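Local coordinates for hypothetical protein (Thermotoga maritima, PDB 2NZC) that is of uncharacterized function but belongs to the putative regulators of the iron-only hydrogenase system, in the ACT clan, at residues Ala20-Phe31 with Ala64-Val75. Sequence-based numbering, arbitrary orientation.
Sequences AYRQVNELLHNF and ALSGKLGQISGV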
loop_
_atom_site.group_PDB
_atom_site.type_symbol
_atom_site.label_atom_id
_atom_site.label_comp_id
_atom_site.label_asym_id
_atom_site.label_seq_id
_atom_site.Cartn_x
_atom_site.Cartn_y
_atom_site.Cartn_z
ATOM N N ALA D 20 13.224 -17.643 -4.636
ATOM C CA ALA D 20 12.540 -17.196 -3.422
ATOM C C ALA D 20 11.287 -16.403 -3.765
ATOM O O ALA D 20 10.218 -16.661 -3.231
ATOM C CB ALA D 20 13.465 -16.382 -2.545
ATOM N N TYR D 21 11.409 -15.453 -4.680
ATOM C CA TYR D 21 10.252 -14.673 -5.048
ATOM C C TYR D 21 9.168 -15.518 -5.732
ATOM O O TYR D 21 7.993 -15.340 -5.452
ATOM C CB TYR D 21 10.635 -13.412 -5.843
ATOM C CG TYR D 21 9.568 -12.343 -5.734
ATOM C CD1 TYR D 21 8.498 -12.495 -4.846
ATOM C CD2 TYR D 21 9.629 -11.178 -6.494
ATOM C CE1 TYR D 21 7.503 -11.531 -4.725
ATOM C CE2 TYR D 21 8.626 -10.202 -6.383
ATOM C CZ TYR D 21 7.569 -10.401 -5.499
ATOM O OH TYR D 21 6.587 -9.456 -5.364
ATOM N N ARG D 22 9.573 -16.447 -6.593
ATOM C CA ARG D 22 8.645 -17.339 -7.302
ATOM C C ARG D 22 7.814 -18.173 -6.322
ATOM O O ARG D 22 6.589 -18.215 -6.426
ATOM C CB ARG D 22 9.401 -18.222 -8.290
ATOM C CG ARG D 22 8.538 -19.245 -9.050
ATOM C CD ARG D 22 9.287 -19.929 -10.196
ATOM N NE ARG D 22 10.457 -20.685 -9.743
ATOM C CZ ARG D 22 11.713 -20.458 -10.136
ATOM N NH1 ARG D 22 12.701 -21.199 -9.653
ATOM N NH2 ARG D 22 11.991 -19.499 -11.016
ATOM N N GLN D 23 8.479 -18.793 -5.349
ATOM C CA GLN D 23 7.804 -19.626 -4.357
ATOM C C GLN D 23 6.849 -18.845 -3.460
ATOM O O GLN D 23 5.759 -19.311 -3.195
ATOM C CB GLN D 23 8.809 -20.365 -3.494
ATOM C CG GLN D 23 9.582 -21.461 -4.197
ATOM C CD GLN D 23 10.841 -21.765 -3.445
ATOM O OE1 GLN D 23 11.553 -20.843 -3.034
ATOM N NE2 GLN D 23 11.127 -23.043 -3.242
ATOM N N VAL D 24 7.264 -17.671 -2.984
ATOM C CA VAL D 24 6.365 -16.810 -2.207
ATOM C C VAL D 24 5.122 -16.455 -3.036
ATOM O O VAL D 24 3.990 -16.565 -2.539
ATOM C CB VAL D 24 7.066 -15.513 -1.671
ATOM C CG1 VAL D 24 6.065 -14.557 -1.014
ATOM C CG2 VAL D 24 8.152 -15.870 -0.680
ATOM N N ASN D 25 5.328 -16.057 -4.293
ATOM C CA ASN D 25 4.215 -15.708 -5.180
ATOM C C ASN D 25 3.265 -16.861 -5.457
ATOM O O ASN D 25 2.057 -16.668 -5.506
ATOM C CB ASN D 25 4.713 -15.135 -6.514
ATOM C CG ASN D 25 5.188 -13.722 -6.390
ATOM O OD1 ASN D 25 4.652 -12.937 -5.602
ATOM N ND2 ASN D 25 6.219 -13.377 -7.157
ATOM N N GLU D 26 3.800 -18.060 -5.638
ATOM C CA GLU D 26 2.943 -19.211 -5.875
ATOM C C GLU D 26 2.066 -19.486 -4.652
ATOM O O GLU D 26 0.881 -19.783 -4.784
ATOM C CB GLU D 26 3.768 -20.429 -6.262
ATOM C CG GLU D 26 4.416 -20.281 -7.644
ATOM C CD GLU D 26 5.328 -21.435 -8.005
ATOM O OE1 GLU D 26 5.520 -22.337 -7.154
ATOM O OE2 GLU D 26 5.847 -21.440 -9.150
ATOM N N LEU D 27 2.669 -19.370 -3.472
ATOM C CA LEU D 27 1.985 -19.564 -2.206
ATOM C C LEU D 27 0.855 -18.576 -1.956
ATOM O O LEU D 27 -0.268 -18.973 -1.614
ATOM C CB LEU D 27 2.994 -19.482 -1.058
ATOM C CG LEU D 27 2.709 -20.346 0.166
ATOM C CD1 LEU D 27 2.286 -21.750 -0.242
ATOM C CD2 LEU D 27 3.985 -20.374 0.994
ATOM N N LEU D 28 1.162 -17.292 -2.092
ATOM C CA LEU D 28 0.185 -16.219 -1.922
ATOM C C LEU D 28 -0.941 -16.259 -2.966
ATOM O O LEU D 28 -2.073 -15.894 -2.658
ATOM C CB LEU D 28 0.884 -14.859 -1.951
ATOM C CG LEU D 28 1.963 -14.667 -0.872
ATOM C CD1 LEU D 28 2.459 -13.233 -0.873
ATOM C CD2 LEU D 28 1.492 -15.115 0.526
ATOM N N HIS D 29 -0.634 -16.683 -4.192
ATOM C CA HIS D 29 -1.677 -16.989 -5.178
ATOM C C HIS D 29 -2.617 -18.074 -4.628
ATOM O O HIS D 29 -3.835 -17.933 -4.691
ATOM C CB HIS D 29 -1.037 -17.436 -6.497
ATOM C CG HIS D 29 -2.001 -18.024 -7.488
ATOM N ND1 HIS D 29 -2.118 -19.383 -7.698
ATOM C CD2 HIS D 29 -2.876 -17.437 -8.336
ATOM C CE1 HIS D 29 -3.025 -19.609 -8.634
ATOM N NE2 HIS D 29 -3.502 -18.443 -9.036
ATOM N N ASN D 30 -2.049 -19.157 -4.087
ATOM C CA ASN D 30 -2.859 -20.236 -3.544
ATOM C C ASN D 30 -3.808 -19.770 -2.453
ATOM O O ASN D 30 -4.930 -20.257 -2.350
ATOM C CB ASN D 30 -1.991 -21.387 -3.013
ATOM C CG ASN D 30 -1.258 -22.148 -4.113
ATOM O OD1 ASN D 30 -1.444 -21.909 -5.317
ATOM N ND2 ASN D 30 -0.412 -23.083 -3.692
ATOM N N PHE D 31 -3.347 -18.834 -1.638
ATOM C CA PHE D 31 -4.088 -18.340 -0.489
ATOM C C PHE D 31 -4.764 -17.000 -0.741
ATOM O O PHE D 31 -5.080 -16.290 0.216
ATOM C CB PHE D 31 -3.138 -18.174 0.713
ATOM C CG PHE D 31 -2.754 -19.453 1.356
ATOM C CD1 PHE D 31 -1.707 -20.225 0.855
ATOM C CD2 PHE D 31 -3.446 -19.907 2.464
ATOM C CE1 PHE D 31 -1.350 -21.418 1.457
ATOM C CE2 PHE D 31 -3.101 -21.109 3.067
ATOM C CZ PHE D 31 -2.046 -21.862 2.571
ATOM N N ALA D 64 -1.405 -22.713 8.099
ATOM C CA ALA D 64 -0.938 -23.343 6.865
ATOM C C ALA D 64 -0.007 -22.405 6.107
ATOM O O ALA D 64 1.063 -22.826 5.658
ATOM C CB ALA D 64 -2.130 -23.772 5.972
ATOM N N LEU D 65 -0.411 -21.139 5.998
ATOM C CA LEU D 65 0.323 -20.138 5.247
ATOM C C LEU D 65 1.686 -19.832 5.894
ATOM O O LEU D 65 2.724 -19.844 5.234
ATOM C CB LEU D 65 -0.517 -18.850 5.116
ATOM C CG LEU D 65 0.102 -17.683 4.339
ATOM C CD1 LEU D 65 0.569 -18.119 2.917
ATOM C CD2 LEU D 65 -0.855 -16.481 4.263
ATOM N N SER D 66 1.659 -19.547 7.186
ATOM C CA SER D 66 2.856 -19.313 7.994
ATOM C C SER D 66 3.879 -20.465 7.979
ATOM O O SER D 66 5.087 -20.230 7.830
ATOM C CB SER D 66 2.424 -18.994 9.424
ATOM O OG SER D 66 1.662 -17.779 9.410
ATOM N N GLY D 67 3.389 -21.696 8.133
ATOM C CA GLY D 67 4.243 -22.892 8.086
ATOM C C GLY D 67 4.946 -22.977 6.749
ATOM O O GLY D 67 6.139 -23.254 6.684
ATOM N N LYS D 68 4.202 -22.702 5.679
ATOM C CA LYS D 68 4.717 -22.843 4.320
ATOM C C LYS D 68 5.716 -21.756 3.941
ATOM O O LYS D 68 6.786 -22.063 3.402
ATOM C CB LYS D 68 3.565 -22.931 3.310
ATOM C CG LYS D 68 2.764 -24.227 3.435
ATOM C CD LYS D 68 1.528 -24.200 2.550
ATOM C CE LYS D 68 0.644 -25.415 2.792
ATOM N NZ LYS D 68 1.366 -26.684 2.466
ATOM N N LEU D 69 5.381 -20.500 4.231
ATOM C CA LEU D 69 6.310 -19.394 4.016
ATOM C C LEU D 69 7.648 -19.639 4.713
ATOM O O LEU D 69 8.710 -19.449 4.109
ATOM C CB LEU D 69 5.702 -18.045 4.451
ATOM C CG LEU D 69 4.674 -17.429 3.515
ATOM C CD1 LEU D 69 3.869 -16.316 4.194
ATOM C CD2 LEU D 69 5.293 -16.953 2.201
ATOM N N GLY D 70 7.578 -20.123 5.953
ATOM C CA GLY D 70 8.765 -20.400 6.760
ATOM C C GLY D 70 9.619 -21.556 6.266
ATOM O O GLY D 70 10.754 -21.741 6.718
ATOM N N GLN D 71 9.067 -22.347 5.348
ATOM C CA GLN D 71 9.800 -23.442 4.724
ATOM C C GLN D 71 10.475 -22.974 3.424
ATOM O O GLN D 71 11.110 -23.766 2.748
ATOM C CB GLN D 71 8.877 -24.644 4.464
ATOM C CG GLN D 71 8.350 -25.336 5.734
ATOM C CD GLN D 71 7.761 -26.732 5.491
ATOM O OE1 GLN D 71 6.902 -27.202 6.251
ATOM N NE2 GLN D 71 8.244 -27.416 4.451
ATOM N N ILE D 72 10.328 -21.695 3.070
ATOM C CA ILE D 72 10.984 -21.159 1.868
ATOM C C ILE D 72 12.316 -20.487 2.199
ATOM O O ILE D 72 12.355 -19.547 2.996
ATOM C CB ILE D 72 10.096 -20.166 1.088
ATOM C CG1 ILE D 72 8.798 -20.846 0.635
ATOM C CG2 ILE D 72 10.851 -19.614 -0.127
ATOM C CD1 ILE D 72 7.763 -19.894 0.069
ATOM N N SER D 73 13.385 -20.968 1.565
ATOM C CA SER D 73 14.736 -20.426 1.732
ATOM C C SER D 73 14.831 -18.945 1.394
ATOM O O SER D 73 14.382 -18.504 0.332
ATOM C CB SER D 73 15.746 -21.225 0.888
ATOM O OG SER D 73 17.078 -20.779 1.096
ATOM N N GLY D 74 15.403 -18.180 2.317
ATOM C CA GLY D 74 15.568 -16.732 2.140
ATOM C C GLY D 74 14.326 -15.919 2.445
ATOM O O GLY D 74 14.172 -14.797 1.943
ATOM N N VAL D 75 13.425 -16.473 3.258
ATOM C CA VAL D 75 12.190 -15.776 3.607
ATOM C C VAL D 75 12.041 -15.736 5.113
ATOM O O VAL D 75 12.123 -16.771 5.775
ATOM C CB VAL D 75 10.929 -16.460 2.976
ATOM C CG1 VAL D 75 9.645 -15.860 3.535
ATOM C CG2 VAL D 75 10.947 -16.338 1.457
#
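Ala20 begins the contact with its methyl group, CB, 3.7 Å from Ser73 O in the turn that leads into strand 75-81. Helices 18-30 and 59-69 lie side by side on a four-stranded antiparallel sheet. This is the βαββαβ ferredoxin-like fold of ACT-type domains. The short helical segments run antiparallel, at 169°, with axes 10.8 Å apart. Next along the helix, Gln23 brings its CB against Ile72 CD1. Val24 forks over the second segment. Its CG1 is anti to the backbone N (chi1 173°) and faces Leu69 CD2, while CG2 meets Val75 CG2 at 3.5 Å. Val24 also rests on Ile51 of the sheet, and Leu69 and Val75 both reach Ile12, so this end of the interface is continuous with the core. Leu27 is central. Its CD2 presses on Lys68 CB at 3.5 Å, tighter than usual for two carbons, and also touches the CD2 of Leu69 and the CD1 of Ile72. Its CD1 packs against the aliphatic part of Lys68, whose amine turns off from the contact. Leu28 sends CD2 to Leu65 CD1 at 3.9 Å, the two side chains lying roughly perpendicular. These two continue onto Leu53 and Leu55 of strand 48-57. Phe31, the first residue to leave the helix, closes the far end. Its ring edge meets Ala64 CB and Lys68 CD. Replacing Phe31 by an alanine removes the ring and would probably leave Leu65 CD1 without its cover on that side, with a gap beside Ala64. Over one face of that ring, Leu65 CD1 makes a CH-pi contact, 4.0 Å from the centroid of the Phe31 ring and 23° off its normal, displaced toward the rim nearest Phe31 CD1.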